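Local coordinates for protein acetyltransferase, GNAT family (Streptococcus pneumoniae, PDB 2I79) that binds acetyl coenzyme A and, as a member of the GNAT family, probably transfers its acetyl group to an amine of an acceptor substrate, at residues Q129-A134 and A154-G159; G88-V93 and H137-H142. All coordinates share one frame; numbering follows the deposited sequence.

Interaction 1: residues Q129-A134 and A154-G159. With ACO (acetyl coenzyme *a), chain G.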
loop_
_atom_site.group_PDB
_atom_site.type_symbol
_atom_site.label_atom_id
_atom_site.label_comp_id
_atom_site.label_asym_id
_atom_site.label_seq_id
_atom_site.Cartn_x
_atom_site.Cartn_y
_atom_site.Cartn_z
ATOM N N GLN A 129 4.619 13.237 4.182
ATOM C CA GLN A 129 5.239 14.266 3.342
ATOM C C GLN A 129 6.414 14.911 4.107
ATOM O O GLN A 129 6.315 15.187 5.303
ATOM C CB GLN A 129 4.227 15.320 2.909
ATOM C CG GLN A 129 3.071 14.822 2.027
ATOM C CD GLN A 129 1.961 15.874 1.865
ATOM O OE1 GLN A 129 2.060 16.992 2.394
ATOM N NE2 GLN A 129 0.896 15.513 1.143
ATOM N N THR A 130 7.545 15.100 3.453
ATOM C CA THR A 130 8.732 15.559 4.203
ATOM C C THR A 130 8.482 16.940 4.838
ATOM O O THR A 130 8.906 17.212 5.957
ATOM C CB THR A 130 9.997 15.548 3.356
ATOM O OG1 THR A 130 9.817 16.406 2.232
ATOM C CG2 THR A 130 10.312 14.135 2.887
ATOM N N ARG A 131 7.700 17.768 4.153
ATOM C CA ARG A 131 7.304 19.075 4.684
ATOM C C ARG A 131 6.340 19.029 5.872
ATOM O O ARG A 131 6.130 20.043 6.519
ATOM C CB ARG A 131 6.638 19.887 3.566
ATOM C CG ARG A 131 5.272 19.363 3.192
ATOM C CD ARG A 131 4.581 20.200 2.160
ATOM N NE ARG A 131 3.282 19.626 1.924
ATOM C CZ ARG A 131 2.160 20.297 1.649
ATOM N NH1 ARG A 131 2.123 21.617 1.553
ATOM N NH2 ARG A 131 1.045 19.619 1.456
ATOM N N ASN A 132 5.692 17.889 6.117
ATOM C CA ASN A 132 4.724 17.787 7.224
ATOM C C ASN A 132 5.458 17.567 8.574
ATOM O O ASN A 132 5.384 16.518 9.190
ATOM C CB ASN A 132 3.663 16.706 6.901
ATOM C CG ASN A 132 2.542 16.635 7.932
ATOM O OD1 ASN A 132 2.509 17.412 8.898
ATOM N ND2 ASN A 132 1.635 15.688 7.750
ATOM N N GLN A 133 6.162 18.588 9.039
ATOM C CA GLN A 133 7.120 18.404 10.135
ATOM C C GLN A 133 6.497 18.109 11.510
ATOM O O GLN A 133 7.120 17.477 12.363
ATOM C CB GLN A 133 8.015 19.626 10.258
ATOM C CG GLN A 133 9.458 19.252 10.558
ATOM C CD GLN A 133 10.264 19.203 9.300
ATOM O OE1 GLN A 133 11.056 20.123 9.032
ATOM N NE2 GLN A 133 10.051 18.168 8.490
ATOM N N ALA A 134 5.280 18.595 11.725
ATOM C CA ALA A 134 4.511 18.267 12.920
ATOM C C ALA A 134 4.360 16.752 13.007
ATOM O O ALA A 134 4.606 16.154 14.060
ATOM C CB ALA A 134 3.132 18.947 12.861
ATOM N N ALA A 154 3.897 12.338 -3.435
ATOM C CA ALA A 154 2.617 13.017 -3.346
ATOM C C ALA A 154 2.550 14.139 -4.392
ATOM O O ALA A 154 3.584 14.757 -4.761
ATOM C CB ALA A 154 2.439 13.592 -1.957
ATOM N N TYR A 155 1.318 14.408 -4.816
ATOM C CA TYR A 155 0.994 15.460 -5.760
ATOM C C TYR A 155 0.077 16.482 -5.078
ATOM O O TYR A 155 -0.959 16.103 -4.519
ATOM C CB TYR A 155 0.292 14.807 -6.942
ATOM C CG TYR A 155 -0.135 15.741 -8.030
ATOM C CD1 TYR A 155 -1.489 16.039 -8.235
ATOM C CD2 TYR A 155 0.799 16.298 -8.881
ATOM C CE1 TYR A 155 -1.886 16.898 -9.246
ATOM C CE2 TYR A 155 0.418 17.165 -9.899
ATOM C CZ TYR A 155 -0.927 17.454 -10.083
ATOM O OH TYR A 155 -1.284 18.317 -11.108
ATOM N N ILE A 156 0.452 17.762 -5.086
ATOM C CA ILE A 156 -0.364 18.809 -4.441
ATOM C C ILE A 156 -0.583 20.011 -5.354
ATOM O O ILE A 156 0.096 20.167 -6.362
ATOM C CB ILE A 156 0.244 19.324 -3.074
ATOM C CG1 ILE A 156 1.652 19.900 -3.260
ATOM C CG2 ILE A 156 0.235 18.234 -1.999
ATOM C CD1 ILE A 156 2.107 20.804 -2.105
ATOM N N GLU A 157 -1.544 20.858 -4.986
ATOM C CA GLU A 157 -1.694 22.190 -5.601
ATOM C C GLU A 157 -1.829 22.156 -7.128
ATOM O O GLU A 157 -1.403 23.094 -7.825
ATOM C CB GLU A 157 -0.510 23.085 -5.207
ATOM C CG GLU A 157 -0.471 23.373 -3.713
ATOM C CD GLU A 157 0.825 24.019 -3.250
ATOM O OE1 GLU A 157 1.736 24.265 -4.079
ATOM O OE2 GLU A 157 0.931 24.278 -2.024
ATOM N N GLU A 158 -2.384 21.066 -7.646
ATOM C CA GLU A 158 -2.613 20.930 -9.080
ATOM C C GLU A 158 -1.296 21.263 -9.829
ATOM O O GLU A 158 -1.210 22.272 -10.529
ATOM C CB GLU A 158 -3.826 21.830 -9.457
ATOM C CG GLU A 158 -3.929 22.370 -10.909
ATOM C CD GLU A 158 -4.517 23.798 -10.971
ATOM O OE1 GLU A 158 -5.746 23.930 -10.704
ATOM O OE2 GLU A 158 -3.751 24.761 -11.290
ATOM N N GLY A 159 -0.260 20.437 -9.629
ATOM C CA GLY A 159 0.991 20.577 -10.378
ATOM C C GLY A 159 2.307 20.443 -9.621
ATOM O O GLY A 159 3.359 20.378 -10.246
HETATM N N1A ACO G . 7.239 21.369 13.420
HETATM C C2A ACO G . 7.625 20.536 14.409
HETATM N N3A ACO G . 6.812 20.187 15.426
HETATM C C4A ACO G . 5.551 20.657 15.499
HETATM C C5A ACO G . 5.050 21.551 14.457
HETATM C C6A ACO G . 5.988 21.887 13.376
HETATM N N6A ACO G . 5.598 22.710 12.380
HETATM N N7A ACO G . 3.793 21.863 14.780
HETATM C C8A ACO G . 3.515 21.202 15.945
HETATM N N9A ACO G . 4.572 20.488 16.368
HETATM C C1B ACO G . 4.759 19.600 17.551
HETATM C C2B ACO G . 4.161 20.003 18.890
HETATM O O2B ACO G . 5.033 20.859 19.631
HETATM C C3B ACO G . 4.044 18.656 19.555
HETATM O O3B ACO G . 5.282 18.124 19.991
HETATM P P3B ACO G . 5.727 18.033 21.525
HETATM O O7A ACO G . 5.986 19.520 21.702
HETATM O O8A ACO G . 6.943 17.139 21.583
HETATM O O9A ACO G . 4.566 17.442 22.285
HETATM C C4B ACO G . 3.656 17.740 18.404
HETATM O O4B ACO G . 4.223 18.318 17.234
HETATM C C5B ACO G . 2.142 17.609 18.310
HETATM O O5B ACO G . 1.788 16.555 19.215
HETATM P P1A ACO G . 0.238 16.350 19.586
HETATM O O1A ACO G . -0.381 17.665 19.980
HETATM O O2A ACO G . 0.201 15.144 20.503
HETATM O O3A ACO G . -0.354 16.039 18.111
HETATM P P2A ACO G . -1.659 16.696 17.373
HETATM O O4A ACO G . -1.471 18.126 16.855
HETATM O O5A ACO G . -2.817 16.362 18.282
HETATM O O6A ACO G . -1.637 15.688 16.088
HETATM C CBP ACO G . -1.167 15.550 13.691
HETATM C CCP ACO G . -0.630 15.798 15.088
HETATM C CDP ACO G . 0.022 15.571 12.719
HETATM C CEP ACO G . -1.887 14.193 13.690
HETATM C CAP ACO G . -2.153 16.663 13.319
HETATM O OAP ACO G . -1.488 17.943 13.201
HETATM C C9P ACO G . -2.899 16.336 12.036
HETATM O O9P ACO G . -3.890 15.631 12.075
HETATM N N8P ACO G . -2.444 16.864 10.906
HETATM C C7P ACO G . -3.067 16.693 9.588
HETATM C C6P ACO G . -3.114 15.244 9.103
HETATM C C5P ACO G . -1.746 14.621 9.118
HETATM O O5P ACO G . -0.828 15.190 8.565
HETATM N N4P ACO G . -1.616 13.463 9.754
HETATM C C3P ACO G . -0.363 12.732 9.845
HETATM C C2P ACO G . 0.051 12.070 8.538
HETATM S S1P ACO G . -1.136 10.828 8.106
HETATM C C ACO G . -0.669 9.345 8.580
HETATM O O ACO G . -0.634 9.242 9.784
HETATM C CH3 ACO G . -0.337 8.291 7.539
#

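Interaction 2: residues G88-V93 and H137-H142. With ACO (acetyl coenzyme *a), chain G.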
loop_
_atom_site.group_PDB
_atom_site.type_symbol
_atom_site.label_atom_id
_atom_site.label_comp_id
_atom_site.label_asym_id
_atom_site.label_seq_id
_atom_site.Cartn_x
_atom_site.Cartn_y
_atom_site.Cartn_z
ATOM N N GLY A 88 1.460 -3.371 10.107
ATOM C CA GLY A 88 0.320 -2.462 10.178
ATOM C C GLY A 88 0.681 -1.128 9.576
ATOM O O GLY A 88 1.697 -0.518 9.933
ATOM N N ASP A 89 -0.132 -0.689 8.625
ATOM C CA ASP A 89 0.007 0.634 8.020
ATOM C C ASP A 89 -0.797 1.593 8.857
ATOM O O ASP A 89 -2.018 1.391 9.042
ATOM C CB ASP A 89 -0.533 0.594 6.591
ATOM C CG ASP A 89 0.288 -0.336 5.697
ATOM O OD1 ASP A 89 1.479 -0.034 5.503
ATOM O OD2 ASP A 89 -0.241 -1.379 5.218
ATOM N N LEU A 90 -0.122 2.617 9.369
ATOM C CA LEU A 90 -0.722 3.550 10.310
ATOM C C LEU A 90 -1.226 4.816 9.586
ATOM O O LEU A 90 -0.592 5.312 8.641
ATOM C CB LEU A 90 0.295 3.874 11.436
ATOM C CG LEU A 90 -0.081 4.410 12.831
ATOM C CD1 LEU A 90 -0.937 3.506 13.679
ATOM C CD2 LEU A 90 1.215 4.669 13.613
ATOM N N PHE A 91 -2.390 5.310 10.039
ATOM C CA PHE A 91 -2.970 6.592 9.613
ATOM C C PHE A 91 -3.564 7.298 10.840
ATOM O O PHE A 91 -4.368 6.685 11.552
ATOM C CB PHE A 91 -4.076 6.346 8.584
ATOM C CG PHE A 91 -4.802 7.585 8.160
ATOM C CD1 PHE A 91 -4.203 8.500 7.298
ATOM C CD2 PHE A 91 -6.076 7.852 8.625
ATOM C CE1 PHE A 91 -4.881 9.657 6.892
ATOM C CE2 PHE A 91 -6.758 9.005 8.227
ATOM C CZ PHE A 91 -6.159 9.906 7.359
ATOM N N ILE A 92 -3.186 8.563 11.072
ATOM C CA ILE A 92 -3.784 9.407 12.135
ATOM C C ILE A 92 -4.183 10.782 11.597
ATOM O O ILE A 92 -3.441 11.418 10.849
ATOM C CB ILE A 92 -2.808 9.625 13.337
ATOM C CG1 ILE A 92 -2.270 8.283 13.856
ATOM C CG2 ILE A 92 -3.485 10.399 14.532
ATOM C CD1 ILE A 92 -1.303 8.416 15.053
ATOM N N VAL A 93 -5.351 11.269 11.993
ATOM C CA VAL A 93 -5.704 12.645 11.689
ATOM C C VAL A 93 -6.514 13.208 12.839
ATOM O O VAL A 93 -7.340 12.502 13.419
ATOM C CB VAL A 93 -6.444 12.782 10.340
ATOM C CG1 VAL A 93 -7.688 11.892 10.308
ATOM C CG2 VAL A 93 -6.798 14.231 10.082
ATOM N N HIS A 137 7.717 14.946 13.409
ATOM C CA HIS A 137 8.060 15.054 14.826
ATOM C C HIS A 137 7.259 14.115 15.750
ATOM O O HIS A 137 7.823 13.483 16.674
ATOM C CB HIS A 137 7.869 16.487 15.305
ATOM C CG HIS A 137 8.020 16.633 16.779
ATOM N ND1 HIS A 137 9.250 16.745 17.389
ATOM C CD2 HIS A 137 7.104 16.637 17.772
ATOM C CE1 HIS A 137 9.082 16.838 18.697
ATOM N NE2 HIS A 137 7.788 16.763 18.955
ATOM N N LEU A 138 5.947 14.073 15.532
ATOM C CA LEU A 138 5.072 13.294 16.380
ATOM C C LEU A 138 5.525 11.847 16.299
ATOM O O LEU A 138 5.738 11.210 17.320
ATOM C CB LEU A 138 3.593 13.439 15.957
ATOM C CG LEU A 138 2.569 12.523 16.684
ATOM C CD1 LEU A 138 2.328 12.935 18.136
ATOM C CD2 LEU A 138 1.276 12.446 15.938
ATOM N N TYR A 139 5.682 11.336 15.085
ATOM C CA TYR A 139 6.075 9.948 14.907
ATOM C C TYR A 139 7.471 9.621 15.499
ATOM O O TYR A 139 7.628 8.575 16.158
ATOM C CB TYR A 139 5.941 9.547 13.441
ATOM C CG TYR A 139 4.498 9.306 13.037
ATOM C CD1 TYR A 139 3.830 8.149 13.448
ATOM C CD2 TYR A 139 3.807 10.203 12.240
ATOM C CE1 TYR A 139 2.511 7.883 13.063
ATOM C CE2 TYR A 139 2.467 9.959 11.857
ATOM C CZ TYR A 139 1.832 8.793 12.279
ATOM O OH TYR A 139 0.520 8.506 11.913
ATOM N N GLN A 140 8.455 10.505 15.299
ATOM C CA GLN A 140 9.794 10.312 15.898
ATOM C C GLN A 140 9.686 10.191 17.415
ATOM O O GLN A 140 10.306 9.340 18.024
ATOM C CB GLN A 140 10.744 11.453 15.520
ATOM C CG GLN A 140 11.135 11.453 14.037
ATOM C CD GLN A 140 12.270 12.431 13.715
ATOM O OE1 GLN A 140 12.062 13.639 13.513
ATOM N NE2 GLN A 140 13.482 11.904 13.675
ATOM N N LYS A 141 8.875 11.048 18.021
ATOM C CA LYS A 141 8.640 10.985 19.457
ATOM C C LYS A 141 8.237 9.581 19.942
ATOM O O LYS A 141 8.582 9.185 21.048
ATOM C CB LYS A 141 7.567 12.014 19.841
ATOM C CG LYS A 141 7.256 12.166 21.341
ATOM C CD LYS A 141 6.250 13.351 21.538
ATOM C CE LYS A 141 5.153 13.074 22.614
ATOM N NZ LYS A 141 4.078 14.161 22.676
ATOM N N HIS A 142 7.508 8.825 19.121
ATOM C CA HIS A 142 6.993 7.540 19.561
ATOM C C HIS A 142 7.784 6.396 19.009
ATOM O O HIS A 142 7.266 5.283 18.929
ATOM C CB HIS A 142 5.505 7.409 19.211
ATOM C CG HIS A 142 4.633 8.298 20.034
ATOM N ND1 HIS A 142 4.416 9.621 19.716
ATOM C CD2 HIS A 142 3.968 8.072 21.192
ATOM C CE1 HIS A 142 3.651 10.172 20.641
ATOM N NE2 HIS A 142 3.372 9.258 21.554
HETATM N N1A ACO G . 7.239 21.369 13.420
HETATM C C2A ACO G . 7.625 20.536 14.409
HETATM N N3A ACO G . 6.812 20.187 15.426
HETATM C C4A ACO G . 5.551 20.657 15.499
HETATM C C5A ACO G . 5.050 21.551 14.457
HETATM C C6A ACO G . 5.988 21.887 13.376
HETATM N N6A ACO G . 5.598 22.710 12.380
HETATM N N7A ACO G . 3.793 21.863 14.780
HETATM C C8A ACO G . 3.515 21.202 15.945
HETATM N N9A ACO G . 4.572 20.488 16.368
HETATM C C1B ACO G . 4.759 19.600 17.551
HETATM C C2B ACO G . 4.161 20.003 18.890
HETATM O O2B ACO G . 5.033 20.859 19.631
HETATM C C3B ACO G . 4.044 18.656 19.555
HETATM O O3B ACO G . 5.282 18.124 19.991
HETATM P P3B ACO G . 5.727 18.033 21.525
HETATM O O7A ACO G . 5.986 19.520 21.702
HETATM O O8A ACO G . 6.943 17.139 21.583
HETATM O O9A ACO G . 4.566 17.442 22.285
HETATM C C4B ACO G . 3.656 17.740 18.404
HETATM O O4B ACO G . 4.223 18.318 17.234
HETATM C C5B ACO G . 2.142 17.609 18.310
HETATM O O5B ACO G . 1.788 16.555 19.215
HETATM P P1A ACO G . 0.238 16.350 19.586
HETATM O O1A ACO G . -0.381 17.665 19.980
HETATM O O2A ACO G . 0.201 15.144 20.503
HETATM O O3A ACO G . -0.354 16.039 18.111
HETATM P P2A ACO G . -1.659 16.696 17.373
HETATM O O4A ACO G . -1.471 18.126 16.855
HETATM O O5A ACO G . -2.817 16.362 18.282
HETATM O O6A ACO G . -1.637 15.688 16.088
HETATM C CBP ACO G . -1.167 15.550 13.691
HETATM C CCP ACO G . -0.630 15.798 15.088
HETATM C CDP ACO G . 0.022 15.571 12.719
HETATM C CEP ACO G . -1.887 14.193 13.690
HETATM C CAP ACO G . -2.153 16.663 13.319
HETATM O OAP ACO G . -1.488 17.943 13.201
HETATM C C9P ACO G . -2.899 16.336 12.036
HETATM O O9P ACO G . -3.890 15.631 12.075
HETATM N N8P ACO G . -2.444 16.864 10.906
HETATM C C7P ACO G . -3.067 16.693 9.588
HETATM C C6P ACO G . -3.114 15.244 9.103
HETATM C C5P ACO G . -1.746 14.621 9.118
HETATM O O5P ACO G . -0.828 15.190 8.565
HETATM N N4P ACO G . -1.616 13.463 9.754
HETATM C C3P ACO G . -0.363 12.732 9.845
HETATM C C2P ACO G . 0.051 12.070 8.538
HETATM S S1P ACO G . -1.136 10.828 8.106
HETATM C C ACO G . -0.669 9.345 8.580
HETATM O O ACO G . -0.634 9.242 9.784
HETATM C CH3 ACO G . -0.337 8.291 7.539
#

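Interaction 1: residues Q129-A134 and A154-G159
The guanidinium of Arg131 lies across the end of Ile156, whose CD1 sits over one of its faces, toward the rim, 3.7 Å from NH1. The two side chains arrive from opposite directions, and Ile156 CG2 adds a touch on NH2. Deeper in, the amide of Gln129 packs on the strand: its NE2 lies 4.0 Å from Ala154 CB. Arg83 of the second subunit covers this packed side, touching Gln129, Ala154 and Ile156. What holds these flat groups is a polar grip within 129-134. Arg131 binds side-on, its NE 2.9 Å and its NH2 3.0 Å from the single oxygen OE1 of Gln129. That oxygen stays close to the guanidinium plane, while both donors approach it from the same face of the amide, NE well above the carbonyl plane. With chi1 at 71°, Arg131 CG is wedged between its backbone N and carbonyl carbon, and from there the chain runs extended to NE, which brings the guanidinium edge-on alongside the Gln129 amide. Asp30 takes part in a salt bridge with Arg131 NH2 and accepts from Gln129 NE2 through its backbone O, giving the buried amide nitrogen a partner.

Between strand 123-129 and helix 133-141 the chain makes a type I turn from Gln129 to Asn132, closed by Asn132 N to Gln129 O, and Asn132 then stands at the N-cap position. This is the strand-to-helix passage of the GNAT fold, and it meets the cofactor: Asn132 ND2 donates to the pantetheine carbonyl O5P of acetyl coenzyme A at 2.6 Å, while Ala134 CB rests against the adenine.

Toward solvent the contact thins out. Glu157, just past strand 145-156, is exposed, and its OE2 stays 4.6 Å from Arg131 NH1, opposite charges that do not touch and may attract only weakly.

Interaction 2: residues G88-V93 and H137-H142
Apolar packing joins Tyr139 to Leu90 and Ile92. Leu90 CD2 meets the phenol ring at its edge, in the ring plane, 3.5 Å from Tyr139 CE1. Ile92 runs alongside the tyrosine in the opposite sense, its CG1 3.4 Å from Tyr139 OH. CG of Tyr139 stands beside its own backbone N (chi1 -76°), and the ring reaches from the helix to the strand.

The polar bonds run through the acetyl coenzyme A. Its thioester oxygen O is held twice, by Tyr139 OH at 2.5 Å and by Ile92 N at 2.9 Å, an arrangement that would be expected to polarise the acetyl carbonyl. Ile92 O in turn accepts from the cofactor's N4P at 3.0 Å, as is usual for the pantetheine arm beside the GNAT core strand.

Charged and ring donors serve the 3'-phosphate: His137 NE2 gives a nearly straight bond to O8A (2.8 Å), and Lys141 NZ a weak one to O9A.

The axes of strand segment 88-93 and helix segment 137-141 approach to 12.0 Å; Leu108 of helix 103-117 and Val74 of strand 69-77 pack on Leu90 and Ile92, and Phe144 meets the Tyr139 ring edge-to-face.

Both contacts draw on helix 133-141 and the mixed sheet, and both touch acetyl coenzyme A, with their centres about 16 Å apart. Interaction 2 lies near the middle of the chain, about 8 Å from its centre, and joins the body of the helix to a central strand through apolar side chains. Interaction 1, about 17 Å from that centre, concerns the approach to the same helix and an outermost strand of the sheet; its touching residues are also mostly buried, but its chemistry is amide and guanidinium against aliphatic groups, with the second subunit alongside. Both contacts touch the pantetheine arm and the adenine, but only interaction 2 bonds the thioester oxygen and the 3'-phosphate.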